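Putative TIM-barrel metal-dependent hydrolase (Mycobacterium avium subsp. paratuberculosis S397, PDB 4DZI) is probably a metal-dependent hydrolase of the amidohydrolase superfamily, a TIM-barrel enzyme that holds a pair of cadmium ions in the crystal, though its substrate is not known. Local coordinates at residues Val12-Tyr17 / Ala118-Thr123; Gln101-Arg106 / Glu152-Asp157; Gly235-Ala240 / Val261-Arg266. All coordinates share one frame; numbering follows the deposited sequence.

Contact 1 (Val12-Tyr17 / Ala118-Thr123); sequences VDNHYY and AFMLPT. With CD (cadmium ion), chain Q.
Asn14 and His15 pair in parallel with Met120 and Leu121, joining two neighbouring strands of the TIM barrel, and the first of them carries Asp13-x-His15, in the place where most amidohydrolases have His-x-His. Asn14 N donates to Phe119 O at 3.0 Å, and Leu121 N returns a bond to Asn14 O at 2.8 Å. Packing is tight at the start of the pairing. The CA of Val12 sits over one face of the Phe119 ring, offset toward its rim, and CG1 continues alongside to meet CE2 and CZ. On the side of the sheet that bears Asn14 and Met120, the methionine chain bends at both chi2 and chi3 to bring its CE methyl to the edge of the Tyr16 ring, 3.6 Å from CD2. Over the centre of one face of the same ring lies the carbonyl oxygen of Leu121.

Toward the end of the pairing the contact turns polar but stays buried, and only Thr123, at the end of its segment, is partly exposed. Water joins Tyr16 OH to Met120 O, and Thr123 uses OG1 to donate to Tyr16 O, while His359, a ligand of the second cadmium ion, hydrogen-bonds to the same hydroxyl. The His15 side chain, on the face shared with Leu121, points into the metal centre. Its ND1 makes two weak bonds, to Leu121 O and Pro122 O, which with the metal bond at NE2 help fix the imidazole's rotation. Asp13 CG stands opposite its own backbone N (chi1 -168°), turning the carboxylate to the metal that His230, Glu293 and Asp356 also bind. Asp13 grips the cadmium ion unevenly, through OD1 at 2.2 Å and OD2 at 2.6 Å, and His15 NE2 binds the same ion at 2.2 Å.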
loop_
_atom_site.group_PDB
_atom_site.type_symbol
_atom_site.label_atom_id
_atom_site.label_comp_id
_atom_site.label_asym_id
_atom_site.label_seq_id
_atom_site.Cartn_x
_atom_site.Cartn_y
_atom_site.Cartn_z
ATOM N N VAL C 12 -15.520 -20.893 6.334
ATOM C CA VAL C 12 -15.607 -20.159 5.061
ATOM C C VAL C 12 -14.311 -20.208 4.238
ATOM O O VAL C 12 -14.230 -19.614 3.162
ATOM C CB VAL C 12 -16.061 -18.689 5.249
ATOM C CG1 VAL C 12 -17.381 -18.623 6.072
ATOM C CG2 VAL C 12 -14.975 -17.833 5.902
ATOM N N ASP C 13 -13.312 -20.937 4.724
ATOM C CA ASP C 13 -12.060 -21.011 3.956
ATOM C C ASP C 13 -11.521 -22.420 3.995
ATOM O O ASP C 13 -10.795 -22.805 4.920
ATOM C CB ASP C 13 -10.988 -20.079 4.527
ATOM C CG ASP C 13 -9.812 -19.923 3.598
ATOM O OD1 ASP C 13 -9.767 -20.605 2.531
ATOM O OD2 ASP C 13 -8.910 -19.138 3.975
ATOM N N ASN C 14 -11.871 -23.169 2.944
ATOM C CA ASN C 14 -11.272 -24.485 2.749
ATOM C C ASN C 14 -10.816 -24.594 1.307
ATOM O O ASN C 14 -11.268 -23.863 0.442
ATOM C CB ASN C 14 -12.305 -25.593 3.049
ATOM C CG ASN C 14 -12.148 -26.225 4.425
ATOM O OD1 ASN C 14 -12.322 -27.450 4.568
ATOM N ND2 ASN C 14 -11.925 -25.412 5.455
ATOM N N HIS C 15 -9.857 -25.491 1.058
ATOM C CA HIS C 15 -9.364 -25.721 -0.309
ATOM C C HIS C 15 -9.405 -27.161 -0.784
ATOM O O HIS C 15 -9.365 -28.084 0.018
ATOM C CB HIS C 15 -7.918 -25.184 -0.434
ATOM C CG HIS C 15 -7.841 -23.696 -0.286
ATOM N ND1 HIS C 15 -8.068 -22.872 -1.318
ATOM C CD2 HIS C 15 -7.646 -22.887 0.834
ATOM C CE1 HIS C 15 -8.000 -21.591 -0.903
ATOM N NE2 HIS C 15 -7.742 -21.588 0.404
ATOM N N TYR C 16 -9.509 -27.319 -2.101
ATOM C CA TYR C 16 -9.125 -28.547 -2.790
ATOM C C TYR C 16 -7.791 -28.264 -3.492
ATOM O O TYR C 16 -7.350 -27.098 -3.599
ATOM C CB TYR C 16 -10.193 -28.951 -3.816
ATOM C CG TYR C 16 -10.676 -27.791 -4.618
ATOM C CD1 TYR C 16 -9.901 -27.248 -5.660
ATOM C CD2 TYR C 16 -11.906 -27.186 -4.337
ATOM C CE1 TYR C 16 -10.347 -26.142 -6.379
ATOM C CE2 TYR C 16 -12.354 -26.066 -5.049
ATOM C CZ TYR C 16 -11.575 -25.559 -6.077
ATOM O OH TYR C 16 -11.989 -24.462 -6.783
ATOM N N TYR C 17 -7.140 -29.324 -3.979
ATOM C CA TYR C 17 -5.982 -29.157 -4.846
ATOM C C TYR C 17 -6.457 -29.626 -6.218
ATOM O O TYR C 17 -6.932 -30.769 -6.391
ATOM C CB TYR C 17 -4.815 -29.986 -4.332
ATOM C CG TYR C 17 -4.202 -29.420 -3.060
ATOM C CD1 TYR C 17 -3.762 -28.096 -3.019
ATOM C CD2 TYR C 17 -4.110 -30.160 -1.889
ATOM C CE1 TYR C 17 -3.175 -27.551 -1.885
ATOM C CE2 TYR C 17 -3.559 -29.621 -0.741
ATOM C CZ TYR C 17 -3.096 -28.308 -0.733
ATOM O OH TYR C 17 -2.507 -27.793 0.406
ATOM N N ALA C 118 -18.489 -26.393 4.373
ATOM C CA ALA C 118 -17.202 -25.764 4.081
ATOM C C ALA C 118 -17.356 -24.992 2.786
ATOM O O ALA C 118 -17.968 -25.517 1.838
ATOM C CB ALA C 118 -16.150 -26.847 3.897
ATOM N N PHE C 119 -16.756 -23.791 2.702
ATOM C CA PHE C 119 -16.639 -23.087 1.403
ATOM C C PHE C 119 -15.385 -23.675 0.764
ATOM O O PHE C 119 -14.336 -23.670 1.382
ATOM C CB PHE C 119 -16.461 -21.581 1.589
ATOM C CG PHE C 119 -17.662 -20.867 2.171
ATOM C CD1 PHE C 119 -18.747 -21.550 2.716
ATOM C CD2 PHE C 119 -17.667 -19.480 2.198
ATOM C CE1 PHE C 119 -19.827 -20.838 3.250
ATOM C CE2 PHE C 119 -18.728 -18.770 2.724
ATOM C CZ PHE C 119 -19.820 -19.452 3.242
ATOM N N MET C 120 -15.505 -24.218 -0.442
ATOM C CA MET C 120 -14.382 -24.928 -1.082
ATOM C C MET C 120 -13.845 -24.036 -2.198
ATOM O O MET C 120 -14.580 -23.674 -3.136
ATOM C CB MET C 120 -14.825 -26.289 -1.648
ATOM C CG MET C 120 -15.011 -27.358 -0.569
ATOM S SD MET C 120 -13.479 -27.858 0.282
ATOM C CE MET C 120 -12.599 -28.540 -1.102
ATOM N N LEU C 121 -12.575 -23.648 -2.066
ATOM C CA LEU C 121 -12.012 -22.551 -2.840
ATOM C C LEU C 121 -10.767 -23.063 -3.556
ATOM O O LEU C 121 -10.143 -24.003 -3.096
ATOM C CB LEU C 121 -11.629 -21.387 -1.886
ATOM C CG LEU C 121 -12.762 -21.000 -0.930
ATOM C CD1 LEU C 121 -12.321 -19.885 -0.006
ATOM C CD2 LEU C 121 -13.985 -20.518 -1.696
ATOM N N PRO C 122 -10.395 -22.432 -4.682
ATOM C CA PRO C 122 -9.315 -22.934 -5.502
ATOM C C PRO C 122 -7.943 -22.711 -4.883
ATOM O O PRO C 122 -7.767 -21.884 -3.967
ATOM C CB PRO C 122 -9.405 -22.090 -6.802
ATOM C CG PRO C 122 -10.664 -21.301 -6.705
ATOM C CD PRO C 122 -10.917 -21.164 -5.210
ATOM N N THR C 123 -6.967 -23.456 -5.400
ATOM C CA THR C 123 -5.571 -23.250 -5.047
ATOM C C THR C 123 -4.848 -22.748 -6.300
ATOM O O THR C 123 -4.566 -21.547 -6.428
ATOM C CB THR C 123 -4.935 -24.519 -4.420
ATOM O OG1 THR C 123 -5.679 -24.849 -3.226
ATOM C CG2 THR C 123 -3.468 -24.236 -4.041
HETATM CD CD CD Q . -7.802 -19.879 1.773
HETATM O O HOH W 1 -13.897 -23.003 -5.677
#

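Contact 2 (Gln101-Arg106 / Glu152-Asp157); sequences QNRDAR and EDWGFD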
loop_
_atom_site.group_PDB
_atom_site.type_symbol
_atom_site.label_atom_id
_atom_site.label_comp_id
_atom_site.label_asym_id
_atom_site.label_seq_id
_atom_site.Cartn_x
_atom_site.Cartn_y
_atom_site.Cartn_z
ATOM N N GLN C 101 -8.931 -34.071 -3.121
ATOM C CA GLN C 101 -9.383 -34.052 -4.486
ATOM C C GLN C 101 -10.674 -34.830 -4.733
ATOM O O GLN C 101 -11.209 -34.799 -5.844
ATOM C CB GLN C 101 -8.290 -34.588 -5.426
ATOM C CG GLN C 101 -6.939 -33.897 -5.228
ATOM C CD GLN C 101 -5.976 -34.271 -6.345
ATOM O OE1 GLN C 101 -5.660 -35.453 -6.506
ATOM N NE2 GLN C 101 -5.508 -33.289 -7.116
ATOM N N ASN C 102 -11.177 -35.486 -3.703
ATOM C CA ASN C 102 -12.385 -36.334 -3.837
ATOM C C ASN C 102 -13.480 -35.929 -2.856
ATOM O O ASN C 102 -13.242 -35.913 -1.634
ATOM C CB ASN C 102 -12.003 -37.787 -3.534
ATOM C CG ASN C 102 -13.166 -38.761 -3.719
ATOM O OD1 ASN C 102 -13.890 -39.090 -2.775
ATOM N ND2 ASN C 102 -13.334 -39.240 -4.938
ATOM N N ARG C 103 -14.675 -35.642 -3.378
ATOM C CA ARG C 103 -15.724 -35.052 -2.567
ATOM C C ARG C 103 -16.187 -36.027 -1.476
ATOM O O ARG C 103 -16.302 -35.653 -0.313
ATOM C CB ARG C 103 -16.903 -34.617 -3.442
ATOM C CG ARG C 103 -17.895 -33.692 -2.723
ATOM C CD ARG C 103 -19.163 -33.528 -3.535
ATOM N NE ARG C 103 -20.010 -32.464 -2.983
ATOM C CZ ARG C 103 -20.858 -32.640 -1.964
ATOM N NH1 ARG C 103 -20.972 -33.841 -1.406
ATOM N NH2 ARG C 103 -21.572 -31.617 -1.507
ATOM N N ASP C 104 -16.390 -37.304 -1.834
ATOM C CA ASP C 104 -16.828 -38.227 -0.794
ATOM C C ASP C 104 -15.823 -38.345 0.337
ATOM O O ASP C 104 -16.200 -38.366 1.500
ATOM C CB ASP C 104 -17.054 -39.642 -1.362
ATOM C CG ASP C 104 -18.226 -39.726 -2.297
ATOM O OD1 ASP C 104 -19.048 -38.786 -2.345
ATOM O OD2 ASP C 104 -18.327 -40.765 -2.989
ATOM N N ALA C 105 -14.539 -38.458 0.001
ATOM C CA ALA C 105 -13.527 -38.522 1.041
ATOM C C ALA C 105 -13.526 -37.243 1.883
ATOM O O ALA C 105 -13.299 -37.296 3.105
ATOM C CB ALA C 105 -12.139 -38.764 0.450
ATOM N N ARG C 106 -13.737 -36.104 1.219
ATOM C CA ARG C 106 -13.748 -34.810 1.934
ATOM C C ARG C 106 -14.890 -34.702 2.944
ATOM O O ARG C 106 -14.674 -34.240 4.078
ATOM C CB ARG C 106 -13.797 -33.631 0.946
ATOM C CG ARG C 106 -13.595 -32.270 1.630
ATOM C CD ARG C 106 -12.338 -32.263 2.486
ATOM N NE ARG C 106 -11.966 -30.878 2.812
ATOM C CZ ARG C 106 -11.150 -30.143 2.068
ATOM N NH1 ARG C 106 -10.617 -30.658 0.971
ATOM N NH2 ARG C 106 -10.887 -28.875 2.409
ATOM N N GLU C 152 -18.439 -30.323 -11.731
ATOM C CA GLU C 152 -18.297 -31.782 -11.887
ATOM C C GLU C 152 -17.648 -32.511 -10.708
ATOM O O GLU C 152 -18.218 -33.498 -10.184
ATOM C CB GLU C 152 -17.551 -32.066 -13.185
ATOM C CG GLU C 152 -17.217 -33.531 -13.440
ATOM C CD GLU C 152 -16.747 -33.722 -14.869
ATOM O OE1 GLU C 152 -15.814 -33.015 -15.270
ATOM O OE2 GLU C 152 -17.320 -34.541 -15.611
ATOM N N ASP C 153 -16.470 -32.053 -10.256
ATOM C CA ASP C 153 -15.766 -32.765 -9.181
ATOM C C ASP C 153 -16.279 -32.440 -7.763
ATOM O O ASP C 153 -16.243 -33.311 -6.862
ATOM C CB ASP C 153 -14.242 -32.543 -9.229
ATOM C CG ASP C 153 -13.542 -33.388 -10.289
ATOM O OD1 ASP C 153 -14.219 -33.941 -11.192
ATOM O OD2 ASP C 153 -12.314 -33.473 -10.245
ATOM N N TRP C 154 -16.729 -31.194 -7.559
ATOM C CA TRP C 154 -17.109 -30.685 -6.233
ATOM C C TRP C 154 -18.578 -30.327 -6.136
ATOM O O TRP C 154 -19.214 -30.684 -5.131
ATOM C CB TRP C 154 -16.200 -29.501 -5.808
ATOM C CG TRP C 154 -14.812 -30.013 -5.497
ATOM C CD1 TRP C 154 -13.688 -29.983 -6.327
ATOM C CD2 TRP C 154 -14.379 -30.710 -4.289
ATOM N NE1 TRP C 154 -12.628 -30.611 -5.718
ATOM C CE2 TRP C 154 -12.977 -31.057 -4.493
ATOM C CE3 TRP C 154 -15.007 -31.091 -3.078
ATOM C CZ2 TRP C 154 -12.253 -31.740 -3.536
ATOM C CZ3 TRP C 154 -14.264 -31.758 -2.124
ATOM C CH2 TRP C 154 -12.920 -32.096 -2.343
ATOM N N GLY C 155 -19.120 -29.685 -7.162
ATOM C CA GLY C 155 -20.508 -29.243 -7.179
ATOM C C GLY C 155 -20.645 -27.895 -6.478
ATOM O O GLY C 155 -20.221 -27.755 -5.326
ATOM N N PHE C 156 -21.209 -26.929 -7.184
ATOM C CA PHE C 156 -21.401 -25.620 -6.581
ATOM C C PHE C 156 -22.178 -25.717 -5.259
ATOM O O PHE C 156 -21.825 -25.059 -4.254
ATOM C CB PHE C 156 -22.081 -24.643 -7.535
ATOM C CG PHE C 156 -21.383 -24.461 -8.854
ATOM C CD1 PHE C 156 -20.008 -24.610 -8.971
ATOM C CD2 PHE C 156 -22.114 -24.083 -9.977
ATOM C CE1 PHE C 156 -19.380 -24.406 -10.200
ATOM C CE2 PHE C 156 -21.487 -23.871 -11.209
ATOM C CZ PHE C 156 -20.118 -24.042 -11.322
ATOM N N ASP C 157 -23.242 -26.546 -5.230
ATOM C CA ASP C 157 -23.931 -26.792 -3.967
ATOM C C ASP C 157 -24.882 -27.990 -4.081
ATOM O O ASP C 157 -26.085 -27.840 -4.349
ATOM C CB ASP C 157 -24.668 -25.532 -3.482
ATOM C CG ASP C 157 -25.473 -25.775 -2.202
ATOM O OD1 ASP C 157 -25.098 -26.652 -1.368
ATOM O OD2 ASP C 157 -26.499 -25.076 -2.042
HETATM O O HOH W 2 -10.463 -33.341 -8.102
HETATM O O HOH W 3 -21.375 -29.168 -3.276
HETATM O O HOH W 4 -14.897 -35.598 -6.246
#
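Trp154 provides most of the apolar contact, its six-membered ring reaching the first turn of helix 103-113. The ring meets the turn in two ways: Arg103 N lies over one face, whereas Arg106 CB comes in at the edge, in the plane of the indole, 3.6 Å from CZ3. The aliphatic part of Arg103 runs obliquely past the indole, with CG 3.9 Å from CE3. At the far corner of the ring CZ2 packs against the backbone of Gln101.

One direct hydrogen bond crosses the contact. Arg103 extends from CG to NE, and NE donates to Trp154 O at 2.9 Å; the acceptor lies close to the guanidinium plane and the donor in the carbonyl plane. NH1 of the same group forms a salt bridge with Asp160, so the guanidinium is held from more than one side.

Waters add further polar links. One accepts from Arg103 N and donates to Asp153 O; another accepts from Arg103 NH2 and donates to Gly155 O; a third donates to both Gln101 O and Asp153 OD2, a carboxylate whose OD1 is paired with Arg25.

Within the turn, Asn102 is the N-cap: its OD1 accepts from Ala105 N at 2.9 Å, in the carbonyl plane and on a lone pair. Gly155, with positive phi, is the first residue beyond helix 136-153 to leave helical backbone angles.

The contact thus sets the start of helix 103-113 against the end of helix 136-153 on the outer layer of the barrel, with Trp154 also resting on Met120 of strand 115-121 and on Ile163 and Ala165 of strand 163-165.

Contact 3 (Gly235-Ala240 / Val261-Arg266); sequences GYLHIA and VLLDDR. With SO4 (sulfate ion), chain J.
Leu263 swings its CG opposite the backbone N (chi1 -161°), which carries the branch to Tyr236 CB, 3.8 Å from CG, and to Leu237, whose CD2 touches CD1 at 3.7 Å. Arg266 takes the other course: CG lies opposite the carbonyl carbon (chi1 -69°) and the chain runs extended to NE, passing Tyr236 and Ile239 at about right angles. Its CB meets Tyr236 CE2 at 3.6 Å, and Ile239 CD1 reaches the guanidinium edge at NH1, also 3.6 Å away. Leu262 packs CD1 on Ala240 CA, and its CB faces Ile239 CG2. These mainly apolar contacts join helix 237-242, shortly after strand 227-230 of the TIM barrel, to the weakly bonded end of helix 257-263, where a type II' turn from Leu263 to Arg266 redirects the chain into helix 266-277. Near the turn lies the subunit interface: Arg266 NH2 is paired with Asp270 of the second subunit, and Tyr236 OH binds Asp270 of its own chain and Trp243 of the second subunit. A sulfate, probably from the crystallisation liquor, is gathered by arginines of both subunits; Arg266 NE donates to its O4 at 2.7 Å in an almost straight bond of 173°.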
loop_
_atom_site.group_PDB
_atom_site.type_symbol
_atom_site.label_atom_id
_atom_site.label_comp_id
_atom_site.label_asym_id
_atom_site.label_seq_id
_atom_site.Cartn_x
_atom_site.Cartn_y
_atom_site.Cartn_z
ATOM N N GLY C 235 -1.324 -9.442 -9.161
ATOM C CA GLY C 235 -0.369 -8.631 -9.944
ATOM C C GLY C 235 0.390 -7.637 -9.095
ATOM O O GLY C 235 1.059 -6.743 -9.659
ATOM N N TYR C 236 0.307 -7.752 -7.762
ATOM C CA TYR C 236 0.987 -6.759 -6.877
ATOM C C TYR C 236 2.498 -6.844 -6.793
ATOM O O TYR C 236 3.164 -5.949 -6.273
ATOM C CB TYR C 236 0.320 -6.665 -5.487
ATOM C CG TYR C 236 -0.825 -5.681 -5.482
ATOM C CD1 TYR C 236 -1.968 -5.888 -6.260
ATOM C CD2 TYR C 236 -0.751 -4.523 -4.717
ATOM C CE1 TYR C 236 -2.998 -4.969 -6.257
ATOM C CE2 TYR C 236 -1.769 -3.600 -4.697
ATOM C CZ TYR C 236 -2.891 -3.818 -5.464
ATOM O OH TYR C 236 -3.893 -2.893 -5.482
ATOM N N LEU C 237 3.068 -7.913 -7.319
ATOM C CA LEU C 237 4.524 -7.910 -7.428
ATOM C C LEU C 237 5.038 -6.737 -8.277
ATOM O O LEU C 237 6.228 -6.484 -8.252
ATOM C CB LEU C 237 5.049 -9.245 -7.941
ATOM C CG LEU C 237 4.969 -10.345 -6.883
ATOM C CD1 LEU C 237 5.330 -11.699 -7.482
ATOM C CD2 LEU C 237 5.854 -10.036 -5.689
ATOM N N HIS C 238 4.167 -6.028 -9.012
ATOM C CA HIS C 238 4.630 -4.817 -9.756
ATOM C C HIS C 238 5.206 -3.722 -8.862
ATOM O O HIS C 238 6.081 -2.961 -9.288
ATOM C CB HIS C 238 3.584 -4.268 -10.740
ATOM C CG HIS C 238 2.422 -3.527 -10.093
ATOM N ND1 HIS C 238 2.382 -2.181 -9.993
ATOM C CD2 HIS C 238 1.218 -3.995 -9.548
ATOM C CE1 HIS C 238 1.224 -1.805 -9.396
ATOM N NE2 HIS C 238 0.515 -2.918 -9.125
ATOM N N ILE C 239 4.758 -3.652 -7.615
ATOM C CA ILE C 239 5.339 -2.713 -6.651
ATOM C C ILE C 239 6.783 -3.082 -6.308
ATOM O O ILE C 239 7.699 -2.249 -6.392
ATOM C CB ILE C 239 4.509 -2.613 -5.348
ATOM C CG1 ILE C 239 3.075 -2.150 -5.653
ATOM C CG2 ILE C 239 5.190 -1.642 -4.376
ATOM C CD1 ILE C 239 2.280 -1.787 -4.417
ATOM N N ALA C 240 7.004 -4.328 -5.912
ATOM C CA ALA C 240 8.377 -4.777 -5.683
ATOM C C ALA C 240 9.211 -4.540 -6.944
ATOM O O ALA C 240 10.391 -4.182 -6.854
ATOM C CB ALA C 240 8.415 -6.245 -5.265
ATOM N N VAL C 261 7.034 -7.268 2.216
ATOM C CA VAL C 261 6.794 -6.078 3.003
ATOM C C VAL C 261 6.082 -5.051 2.114
ATOM O O VAL C 261 5.234 -4.298 2.582
ATOM C CB VAL C 261 8.127 -5.505 3.541
ATOM C CG1 VAL C 261 7.867 -4.190 4.227
ATOM C CG2 VAL C 261 8.799 -6.479 4.510
ATOM N N LEU C 262 6.445 -5.022 0.831
ATOM C CA LEU C 262 5.826 -4.072 -0.105
ATOM C C LEU C 262 4.485 -4.530 -0.613
ATOM O O LEU C 262 3.772 -3.743 -1.271
ATOM C CB LEU C 262 6.722 -3.917 -1.343
ATOM C CG LEU C 262 8.059 -3.266 -1.016
ATOM C CD1 LEU C 262 8.885 -3.095 -2.278
ATOM C CD2 LEU C 262 7.838 -1.906 -0.366
ATOM N N LEU C 263 4.178 -5.807 -0.408
ATOM C CA LEU C 263 2.937 -6.382 -0.956
ATOM C C LEU C 263 1.852 -6.554 0.110
ATOM O O LEU C 263 0.777 -5.954 0.030
ATOM C CB LEU C 263 3.237 -7.724 -1.622
ATOM C CG LEU C 263 2.205 -8.265 -2.614
ATOM C CD1 LEU C 263 2.906 -9.164 -3.623
ATOM C CD2 LEU C 263 1.118 -9.017 -1.877
ATOM N N ASP C 264 2.169 -7.385 1.093
ATOM C CA ASP C 264 1.308 -7.665 2.233
ATOM C C ASP C 264 -0.154 -7.735 1.815
ATOM O O ASP C 264 -0.506 -8.565 0.949
ATOM C CB ASP C 264 1.513 -6.623 3.336
ATOM C CG ASP C 264 1.018 -7.115 4.707
ATOM O OD1 ASP C 264 0.970 -8.354 4.934
ATOM O OD2 ASP C 264 0.660 -6.276 5.563
ATOM N N ASP C 265 -0.977 -6.903 2.437
ATOM C CA ASP C 265 -2.427 -6.942 2.220
ATOM C C ASP C 265 -2.941 -5.792 1.327
ATOM O O ASP C 265 -4.118 -5.381 1.407
ATOM C CB ASP C 265 -3.151 -6.965 3.575
ATOM C CG ASP C 265 -2.888 -5.716 4.391
ATOM O OD1 ASP C 265 -2.037 -4.883 3.937
ATOM O OD2 ASP C 265 -3.525 -5.555 5.469
ATOM N N ARG C 266 -2.083 -5.292 0.429
ATOM C CA ARG C 266 -2.492 -4.143 -0.359
ATOM C C ARG C 266 -3.582 -4.482 -1.365
ATOM O O ARG C 266 -4.443 -3.659 -1.673
ATOM C CB ARG C 266 -1.298 -3.543 -1.106
ATOM C CG ARG C 266 -0.368 -2.918 -0.101
ATOM C CD ARG C 266 0.780 -2.150 -0.742
ATOM N NE ARG C 266 1.345 -1.237 0.242
ATOM C CZ ARG C 266 2.446 -0.513 0.033
ATOM N NH1 ARG C 266 3.073 -0.605 -1.132
ATOM N NH2 ARG C 266 2.904 0.314 0.974
HETATM S S SO4 J . -0.816 0.299 2.986
HETATM O O1 SO4 J . -0.803 1.566 2.283
HETATM O O2 SO4 J . -0.967 0.366 4.465
HETATM O O3 SO4 J . -2.114 -0.272 2.526
HETATM O O4 SO4 J . 0.102 -0.772 2.639
#

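Overall arrangement
From the N terminus, strand 9-15 supplies the first half of contact 1, and the chain then runs about 100 residues before strand 115-121 closes it. Contact 2 opens within that loop, at 101-106, but closes beyond it, at 152-157, so the two cross. They also touch: Arg106 NH2 of contact 2 probably bonds to His15 O and Asn14 OD1 of contact 1, tying a helix of the outer layer to the metal-bearing strand. Contact 3 follows in series, closing a short loop of 20 residues and tying helix 237-242 to the end of helix 257-263 beside the second subunit. Its centre lies about 33 Å from that of contact 2, across the chain's centre.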